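Long-range contacts in penicillin-binding protein 2B (Streptococcus pneumoniae, PDB 2WAD), which probably cross-links the peptides of adjacent glycan strands as a transpeptidase of the elongasome, building peripheral cell-wall peptidoglycan, and binds penicillin: residues V381-S386 with F520-P525; T630-V635 with V649-N654. All blocks are in the same frame, centred on the assembly; numbering follows the deposited sequence.

Contact 1 of 2, residues V381-S386 with F520-P525; sequences VFVPGS and FDNYTP
Phe382 and Tyr523 form a single antiparallel hydrogen-bonded bridge between two loops whose touching parts run at about 101° to each other. Phe382 N donates a hydrogen bond to Tyr523 O at 2.9 Å, and Tyr523 N donates one to Phe382 O at 3.0 Å. The same two oxygens also receive CA-H...O contacts, Tyr523 O from Val381 CA and Phe382 O from Asn522 CA. The ring of Phe382 turns its edge to Pro525, with CE2 3.7 Å from CD. Its CG stands anti to its own carbonyl carbon (chi1 -50°), which brings the ring back toward Pro525 although the bond from CA to CB points away from 520-525. On the far side of the bridge, Pro384 CG comes obliquely against the Tyr523 ring, 3.6 Å from CD2. Asn522 crosses Val381 at about a right angle, and its CB lies 3.6 Å from Val381 CG2. The Asn522 amide also makes a weak bond from ND2 to Phe520 O. Arg479 pairs with Asp521 in a salt bridge. The bridge lies just ahead of Ser386, the inferred acyl-ester nucleophile, whose OG is hydrogen-bonded to Lys389 and Ser443. This is consistent with the SxxK active site of penicillin-binding transpeptidases.

Contact 2 of 2, residues T630-V635 with V649-N654; sequences TNTNAV and VVFPHN. With ZN (zinc ion), chain E.
The His653 ring carries Asn631 OD1 over the centre of one face, 3.9 Å above its plane, and has water 1 at its edge, in plane. The Phe651 ring has Asn654 ND2 over one face, offset toward the rim. Phe328 also meets this ring, and Glu331 takes a hydrogen bond from the same ND2. The Asn631 amide crosses Pro652 obliquely, with ND2 3.7 Å from CB. Its OD1 accepts a nearly straight bond (167°) from His653 N at 3.1 Å, although this donor sits far above the carbonyl plane. Asn633 also accepts a backbone N-H, but with its donor much closer to the carbonyl plane. With CG beside the backbone N (chi1 -60°), its amide swings over to the other segment, and OD1 accepts from Phe651 N at 2.9 Å, only 17° from that plane. Between these two amides, Thr632 N bonds to Phe651 O. The Thr632 and Phe651 side chains lie side by side, with OG1 3.5 Å from Phe651 CB. Thr632 CG2 presses on Asn654 CB at 3.4 Å. Farther along, Ala634 and Val649 exchange both backbone bonds as an antiparallel hydrogen-bonded pair of the hairpin formed by strands 634-638 and 645-650. Asn654 N adds a weak bond to Thr630 O, but Thr630 is poorly ordered. His653 NE2 binds the zinc ion at 2.0 Å, and waters 1 and 2 are also bound to the metal.

Two asparagine side chains thus take the place of backbone acceptors where the regular ladder stops. Thr632 OG1 is buried with no partner in the model, a probable polar cost. The zinc would be expected to draw electron density from the imidazole, which may make the nearby Asn631 oxygen a favourable neighbour.

How the contacts relate
Contact 1 and contact 2 have centres 9 Å apart and touch directly within the transpeptidase domain. Their main polar join is the Asn633 amide: ND2 makes a probable hydrogen bond to Pro384 O at 2.9 Å and a weak one to Val383 O at 3.1 Å. Asn631 ND2 also approaches Val383 O, so both asparagines of 630-635 face the loop 381-386. Apolar packing adds to this, with Phe382 CG 3.6 Å from Val650 CG1. The Asn633 side chain is about 8 Å from that of Ser386, which puts contact 2 near the inferred nucleophile but not touching it. The zinc ion held by 649-654 is about 5 Å from the Val383 side chain, so it too borders both contacts.

Contact 1 of 2, residues V381-S386 with F520-P525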
ATOM      1  N   VAL A 381      -4.946  10.101  -8.238  1.00 36.45           N
ATOM      2  CA  VAL A 381      -6.334  10.533  -8.172  1.00 35.80           C
ATOM      3  C   VAL A 381      -6.804  11.041  -9.528  1.00 35.90           C
ATOM      4  O   VAL A 381      -5.994  11.530 -10.305  1.00 35.56           O
ATOM      5  CB  VAL A 381      -6.539  11.607  -7.058  1.00 37.27           C
ATOM      6  CG1 VAL A 381      -6.084  11.065  -5.698  1.00 34.95           C
ATOM      7  CG2 VAL A 381      -5.801  12.884  -7.400  1.00 34.46           C
ATOM      8  N   PHE A 382      -8.106  10.933  -9.795  1.00 34.17           N
ATOM      9  CA  PHE A 382      -8.679  11.199 -11.112  1.00 34.86           C
ATOM     10  C   PHE A 382     -10.063  11.802 -10.956  1.00 37.59           C
ATOM     11  O   PHE A 382     -10.772  11.468  -9.995  1.00 36.31           O
ATOM     12  CB  PHE A 382      -8.774   9.903 -11.932  1.00 35.03           C
ATOM     13  CG  PHE A 382      -7.486   9.116 -11.971  1.00 32.34           C
ATOM     14  CD1 PHE A 382      -6.527   9.356 -12.952  1.00 37.78           C
ATOM     15  CD2 PHE A 382      -7.220   8.168 -10.996  1.00 31.42           C
ATOM     16  CE1 PHE A 382      -5.332   8.645 -12.968  1.00 37.86           C
ATOM     17  CE2 PHE A 382      -6.022   7.446 -11.004  1.00 33.08           C
ATOM     18  CZ  PHE A 382      -5.081   7.680 -11.981  1.00 35.61           C
ATOM     19  N   VAL A 383     -10.457  12.665 -11.893  1.00 37.20           N
ATOM     20  CA  VAL A 383     -11.840  13.120 -11.935  1.00 39.97           C
ATOM     21  C   VAL A 383     -12.693  11.901 -12.237  1.00 37.48           C
ATOM     22  O   VAL A 383     -12.396  11.135 -13.134  1.00 39.85           O
ATOM     23  CB  VAL A 383     -12.155  14.278 -12.927  1.00 41.47           C
ATOM     24  CG1 VAL A 383     -11.048  15.314 -13.039  1.00 45.23           C
ATOM     25  CG2 VAL A 383     -12.616  13.778 -14.269  1.00 48.84           C
ATOM     26  N   PRO A 384     -13.739  11.682 -11.445  1.00 36.11           N
ATOM     27  CA  PRO A 384     -14.446  10.406 -11.537  1.00 34.34           C
ATOM     28  C   PRO A 384     -15.568  10.418 -12.575  1.00 31.50           C
ATOM     29  O   PRO A 384     -15.928   9.366 -13.077  1.00 33.03           O
ATOM     30  CB  PRO A 384     -14.993  10.232 -10.130  1.00 33.14           C
ATOM     31  CG  PRO A 384     -15.239  11.670  -9.669  1.00 34.51           C
ATOM     32  CD  PRO A 384     -14.167  12.498 -10.298  1.00 32.28           C
ATOM     33  N   GLY A 385     -16.075  11.598 -12.917  1.00 32.23           N
ATOM     34  CA  GLY A 385     -17.170  11.747 -13.864  1.00 29.68           C
ATOM     35  C   GLY A 385     -18.464  11.115 -13.372  1.00 33.69           C
ATOM     36  O   GLY A 385     -18.675  10.969 -12.157  1.00 33.05           O
ATOM     37  N   SER A 386     -19.301  10.688 -14.317  1.00 30.72           N
ATOM     38  CA  SER A 386     -20.703  10.355 -14.071  1.00 32.96           C
ATOM     39  C   SER A 386     -20.960   9.096 -13.247  1.00 31.25           C
ATOM     40  O   SER A 386     -22.102   8.790 -12.904  1.00 32.34           O
ATOM     41  CB  SER A 386     -21.446  10.245 -15.412  1.00 36.37           C
ATOM     42  OG  SER A 386     -21.907  11.514 -15.858  1.00 42.75           O
ATOM     43  N   PHE A 520     -15.343  17.644  -9.883  1.00 38.24           N
ATOM     44  CA  PHE A 520     -14.586  18.554  -9.008  1.00 35.82           C
ATOM     45  C   PHE A 520     -13.625  17.735  -8.158  1.00 34.59           C
ATOM     46  O   PHE A 520     -12.451  17.627  -8.504  1.00 34.39           O
ATOM     47  CB  PHE A 520     -15.486  19.512  -8.189  1.00 35.63           C
ATOM     48  CG  PHE A 520     -14.724  20.583  -7.441  1.00 32.56           C
ATOM     49  CD1 PHE A 520     -13.899  21.464  -8.120  1.00 40.10           C
ATOM     50  CD2 PHE A 520     -14.791  20.681  -6.061  1.00 30.25           C
ATOM     51  CE1 PHE A 520     -13.165  22.438  -7.441  1.00 42.66           C
ATOM     52  CE2 PHE A 520     -14.069  21.657  -5.373  1.00 36.93           C
ATOM     53  CZ  PHE A 520     -13.238  22.527  -6.064  1.00 39.97           C
ATOM     54  N   ASP A 521     -14.090  17.090  -7.092  1.00 33.40           N
ATOM     55  CA  ASP A 521     -13.137  16.324  -6.277  1.00 33.24           C
ATOM     56  C   ASP A 521     -12.601  15.157  -7.129  1.00 35.87           C
ATOM     57  O   ASP A 521     -13.381  14.579  -7.898  1.00 36.55           O
ATOM     58  CB  ASP A 521     -13.842  15.774  -5.030  1.00 33.08           C
ATOM     59  CG  ASP A 521     -14.242  16.860  -4.051  1.00 35.97           C
ATOM     60  OD1 ASP A 521     -13.760  17.993  -4.205  1.00 31.55           O
ATOM     61  OD2 ASP A 521     -15.039  16.601  -3.128  1.00 35.99           O
ATOM     62  N   ASN A 522     -11.314  14.822  -6.986  1.00 33.78           N
ATOM     63  CA  ASN A 522     -10.638  13.657  -7.583  1.00 34.28           C
ATOM     64  C   ASN A 522     -10.482  12.495  -6.585  1.00 37.19           C
ATOM     65  O   ASN A 522     -10.121  12.720  -5.426  1.00 38.03           O
ATOM     66  CB  ASN A 522      -9.195  14.006  -8.012  1.00 32.06           C
ATOM     67  CG  ASN A 522      -9.112  14.950  -9.225  1.00 36.69           C
ATOM     68  OD1 ASN A 522      -8.287  14.753 -10.127  1.00 41.81           O
ATOM     69  ND2 ASN A 522      -9.944  15.986  -9.245  1.00 38.24           N
ATOM     70  N   TYR A 523     -10.684  11.260  -7.051  1.00 34.42           N
ATOM     71  CA  TYR A 523     -10.657  10.072  -6.216  1.00 34.25           C
ATOM     72  C   TYR A 523      -9.695   9.028  -6.790  1.00 35.83           C
ATOM     73  O   TYR A 523      -9.373   9.069  -7.989  1.00 35.53           O
ATOM     74  CB  TYR A 523     -12.067   9.477  -6.167  1.00 33.75           C
ATOM     75  CG  TYR A 523     -13.152  10.426  -5.695  1.00 31.60           C
ATOM     76  CD1 TYR A 523     -12.995  11.218  -4.542  1.00 38.27           C
ATOM     77  CD2 TYR A 523     -14.322  10.554  -6.406  1.00 32.69           C
ATOM     78  CE1 TYR A 523     -13.995  12.078  -4.105  1.00 30.50           C
ATOM     79  CE2 TYR A 523     -15.312  11.424  -6.000  1.00 31.10           C
ATOM     80  CZ  TYR A 523     -15.163  12.154  -4.839  1.00 30.76           C
ATOM     81  OH  TYR A 523     -16.192  13.001  -4.475  1.00 33.78           O
ATOM     82  N   THR A 524      -9.234   8.108  -5.946  1.00 32.82           N
ATOM     83  CA  THR A 524      -8.385   7.001  -6.398  1.00 32.81           C
ATOM     84  C   THR A 524      -9.239   5.843  -6.952  1.00 32.70           C
ATOM     85  O   THR A 524     -10.427   5.748  -6.685  1.00 30.87           O
ATOM     86  CB  THR A 524      -7.582   6.394  -5.244  1.00 32.32           C
ATOM     87  OG1 THR A 524      -8.491   5.717  -4.374  1.00 35.99           O
ATOM     88  CG2 THR A 524      -6.809   7.448  -4.450  1.00 36.02           C
ATOM     89  N   PRO A 525      -8.627   4.939  -7.728  1.00 32.01           N
ATOM     90  CA  PRO A 525      -9.398   3.809  -8.253  1.00 28.88           C
ATOM     91  C   PRO A 525      -9.889   2.888  -7.125  1.00 30.79           C
ATOM     92  O   PRO A 525     -10.960   2.306  -7.258  1.00 31.84           O
ATOM     93  CB  PRO A 525      -8.409   3.114  -9.213  1.00 28.94           C
ATOM     94  CG  PRO A 525      -7.454   4.213  -9.646  1.00 28.95           C
ATOM     95  CD  PRO A 525      -7.358   5.169  -8.452  1.00 32.36           C
TER

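Contact 2 of 2, residues T630-V635 with V649-N654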
ATOM      1  N   THR A 630     -11.629  13.771 -22.122  1.00 77.34           N
ATOM      2  CA  THR A 630     -12.493  13.578 -20.962  1.00 74.51           C
ATOM      3  C   THR A 630     -12.495  12.115 -20.515  1.00 73.23           C
ATOM      4  O   THR A 630     -11.964  11.250 -21.211  1.00 73.38           O
ATOM      5  CB  THR A 630     -13.932  14.011 -21.282  1.00 76.22           C
ATOM      6  OG1 THR A 630     -14.442  13.231 -22.376  1.00 75.24           O
ATOM      7  CG2 THR A 630     -13.973  15.504 -21.618  1.00 78.61           C
ATOM      8  N   ASN A 631     -13.105  11.824 -19.367  1.00 71.11           N
ATOM      9  CA  ASN A 631     -12.996  10.487 -18.766  1.00 67.87           C
ATOM     10  C   ASN A 631     -14.006   9.431 -19.277  1.00 67.38           C
ATOM     11  O   ASN A 631     -15.205   9.718 -19.446  1.00 67.81           O
ATOM     12  CB  ASN A 631     -12.849  10.586 -17.232  1.00 64.66           C
ATOM     13  CG  ASN A 631     -11.569  11.343 -16.808  1.00 62.81           C
ATOM     14  OD1 ASN A 631     -10.992  12.094 -17.608  1.00 49.48           O
ATOM     15  ND2 ASN A 631     -11.091  11.108 -15.575  1.00 47.33           N
ATOM     16  N   THR A 632     -13.492   8.230 -19.578  1.00 62.48           N
ATOM     17  CA  THR A 632     -14.301   7.037 -19.887  1.00 53.08           C
ATOM     18  C   THR A 632     -14.396   6.007 -18.733  1.00 47.85           C
ATOM     19  O   THR A 632     -14.135   4.813 -18.891  1.00 46.63           O
ATOM     20  CB  THR A 632     -13.905   6.412 -21.255  1.00 53.48           C
ATOM     21  OG1 THR A 632     -12.873   5.427 -21.118  1.00 55.69           O
ATOM     22  CG2 THR A 632     -13.388   7.483 -22.180  1.00 52.93           C
ATOM     23  N   ASN A 633     -14.793   6.461 -17.550  1.00 40.33           N
ATOM     24  CA  ASN A 633     -14.723   5.595 -16.370  1.00 35.88           C
ATOM     25  C   ASN A 633     -15.958   4.699 -16.288  1.00 33.80           C
ATOM     26  O   ASN A 633     -16.969   4.979 -16.920  1.00 30.43           O
ATOM     27  CB  ASN A 633     -14.636   6.477 -15.116  1.00 36.28           C
ATOM     28  CG  ASN A 633     -13.412   7.388 -15.115  1.00 36.08           C
ATOM     29  OD1 ASN A 633     -12.376   7.105 -15.750  1.00 36.48           O
ATOM     30  ND2 ASN A 633     -13.539   8.512 -14.419  1.00 29.63           N
ATOM     31  N   ALA A 634     -15.909   3.633 -15.495  1.00 32.69           N
ATOM     32  CA  ALA A 634     -17.077   2.756 -15.375  1.00 32.77           C
ATOM     33  C   ALA A 634     -16.988   2.017 -14.041  1.00 32.73           C
ATOM     34  O   ALA A 634     -15.902   1.692 -13.599  1.00 30.93           O
ATOM     35  CB  ALA A 634     -17.111   1.735 -16.536  1.00 29.17           C
ATOM     36  N   VAL A 635     -18.132   1.753 -13.415  1.00 33.36           N
ATOM     37  CA  VAL A 635     -18.208   0.875 -12.247  1.00 33.22           C
ATOM     38  C   VAL A 635     -19.293  -0.178 -12.524  1.00 34.70           C
ATOM     39  O   VAL A 635     -20.245   0.098 -13.239  1.00 35.13           O
ATOM     40  CB  VAL A 635     -18.531   1.674 -10.941  1.00 35.49           C
ATOM     41  CG1 VAL A 635     -17.435   2.672 -10.623  1.00 25.06           C
ATOM     42  CG2 VAL A 635     -19.864   2.412 -11.043  1.00 32.18           C
ATOM     43  N   VAL A 649     -13.223   0.977 -13.137  1.00 30.53           N
ATOM     44  CA  VAL A 649     -12.275   1.130 -14.225  1.00 32.57           C
ATOM     45  C   VAL A 649     -12.127   2.615 -14.438  1.00 31.78           C
ATOM     46  O   VAL A 649     -13.124   3.322 -14.545  1.00 33.12           O
ATOM     47  CB  VAL A 649     -12.747   0.437 -15.539  1.00 32.61           C
ATOM     48  CG1 VAL A 649     -11.816   0.866 -16.694  1.00 32.22           C
ATOM     49  CG2 VAL A 649     -12.763  -1.094 -15.352  1.00 28.16           C
ATOM     50  N   VAL A 650     -10.884   3.076 -14.456  1.00 31.54           N
ATOM     51  CA  VAL A 650     -10.614   4.506 -14.514  1.00 31.78           C
ATOM     52  C   VAL A 650      -9.689   4.712 -15.703  1.00 34.00           C
ATOM     53  O   VAL A 650      -8.581   4.191 -15.729  1.00 34.82           O
ATOM     54  CB  VAL A 650      -9.947   5.016 -13.200  1.00 32.01           C
ATOM     55  CG1 VAL A 650      -9.593   6.488 -13.320  1.00 31.07           C
ATOM     56  CG2 VAL A 650     -10.903   4.770 -11.983  1.00 31.82           C
ATOM     57  N   PHE A 651     -10.161   5.444 -16.701  1.00 33.69           N
ATOM     58  CA  PHE A 651      -9.423   5.607 -17.951  1.00 33.75           C
ATOM     59  C   PHE A 651      -9.537   7.073 -18.313  1.00 32.52           C
ATOM     60  O   PHE A 651     -10.450   7.464 -19.035  1.00 32.11           O
ATOM     61  CB  PHE A 651     -10.091   4.772 -19.059  1.00 35.26           C
ATOM     62  CG  PHE A 651      -9.197   4.513 -20.256  1.00 34.27           C
ATOM     63  CD1 PHE A 651      -8.344   5.488 -20.717  1.00 34.81           C
ATOM     64  CD2 PHE A 651      -9.229   3.287 -20.922  1.00 33.89           C
ATOM     65  CE1 PHE A 651      -7.512   5.268 -21.809  1.00 39.01           C
ATOM     66  CE2 PHE A 651      -8.403   3.047 -22.024  1.00 32.86           C
ATOM     67  CZ  PHE A 651      -7.546   4.049 -22.473  1.00 31.07           C
ATOM     68  N   PRO A 652      -8.625   7.901 -17.795  1.00 33.71           N
ATOM     69  CA  PRO A 652      -8.785   9.347 -17.910  1.00 33.44           C
ATOM     70  C   PRO A 652      -8.363   9.931 -19.271  1.00 34.34           C
ATOM     71  O   PRO A 652      -7.504   9.391 -19.948  1.00 34.71           O
ATOM     72  CB  PRO A 652      -7.872   9.878 -16.804  1.00 32.96           C
ATOM     73  CG  PRO A 652      -6.881   8.774 -16.552  1.00 34.68           C
ATOM     74  CD  PRO A 652      -7.498   7.501 -16.927  1.00 33.77           C
ATOM     75  N   HIS A 653      -8.989  11.031 -19.660  1.00 35.78           N
ATOM     76  CA  HIS A 653      -8.655  11.799 -20.853  1.00 37.15           C
ATOM     77  C   HIS A 653      -8.557  10.972 -22.127  1.00 39.31           C
ATOM     78  O   HIS A 653      -7.619  11.108 -22.902  1.00 40.76           O
ATOM     79  CB  HIS A 653      -7.416  12.660 -20.602  1.00 36.85           C
ATOM     80  CG  HIS A 653      -7.565  13.557 -19.412  1.00 33.83           C
ATOM     81  ND1 HIS A 653      -8.499  14.570 -19.374  1.00 37.90           N
ATOM     82  CD2 HIS A 653      -6.933  13.578 -18.214  1.00 33.58           C
ATOM     83  CE1 HIS A 653      -8.431  15.189 -18.205  1.00 35.48           C
ATOM     84  NE2 HIS A 653      -7.507  14.593 -17.474  1.00 38.03           N
ATOM     85  N   ASN A 654      -9.533  10.095 -22.323  1.00 39.30           N
ATOM     86  CA  ASN A 654      -9.706   9.356 -23.562  1.00 41.97           C
ATOM     87  C   ASN A 654     -10.702  10.157 -24.396  1.00 45.86           C
ATOM     88  O   ASN A 654     -11.819  10.413 -23.953  1.00 46.38           O
ATOM     89  CB  ASN A 654     -10.201   7.923 -23.287  1.00 40.74           C
ATOM     90  CG  ASN A 654     -10.271   7.057 -24.550  1.00 43.48           C
ATOM     91  OD1 ASN A 654     -10.759   7.506 -25.590  1.00 42.95           O
ATOM     92  ND2 ASN A 654      -9.764   5.823 -24.468  1.00 36.90           N
TER
HETATM   93 ZN    ZN E 701      -7.295  14.569 -15.478  1.00 57.20          ZN
HETATM   94  O   HOH W   1      -5.087  14.344 -15.173  1.00 36.17           O
HETATM   95  O   HOH W   2      -8.265  12.959 -14.333  1.00 20.95           O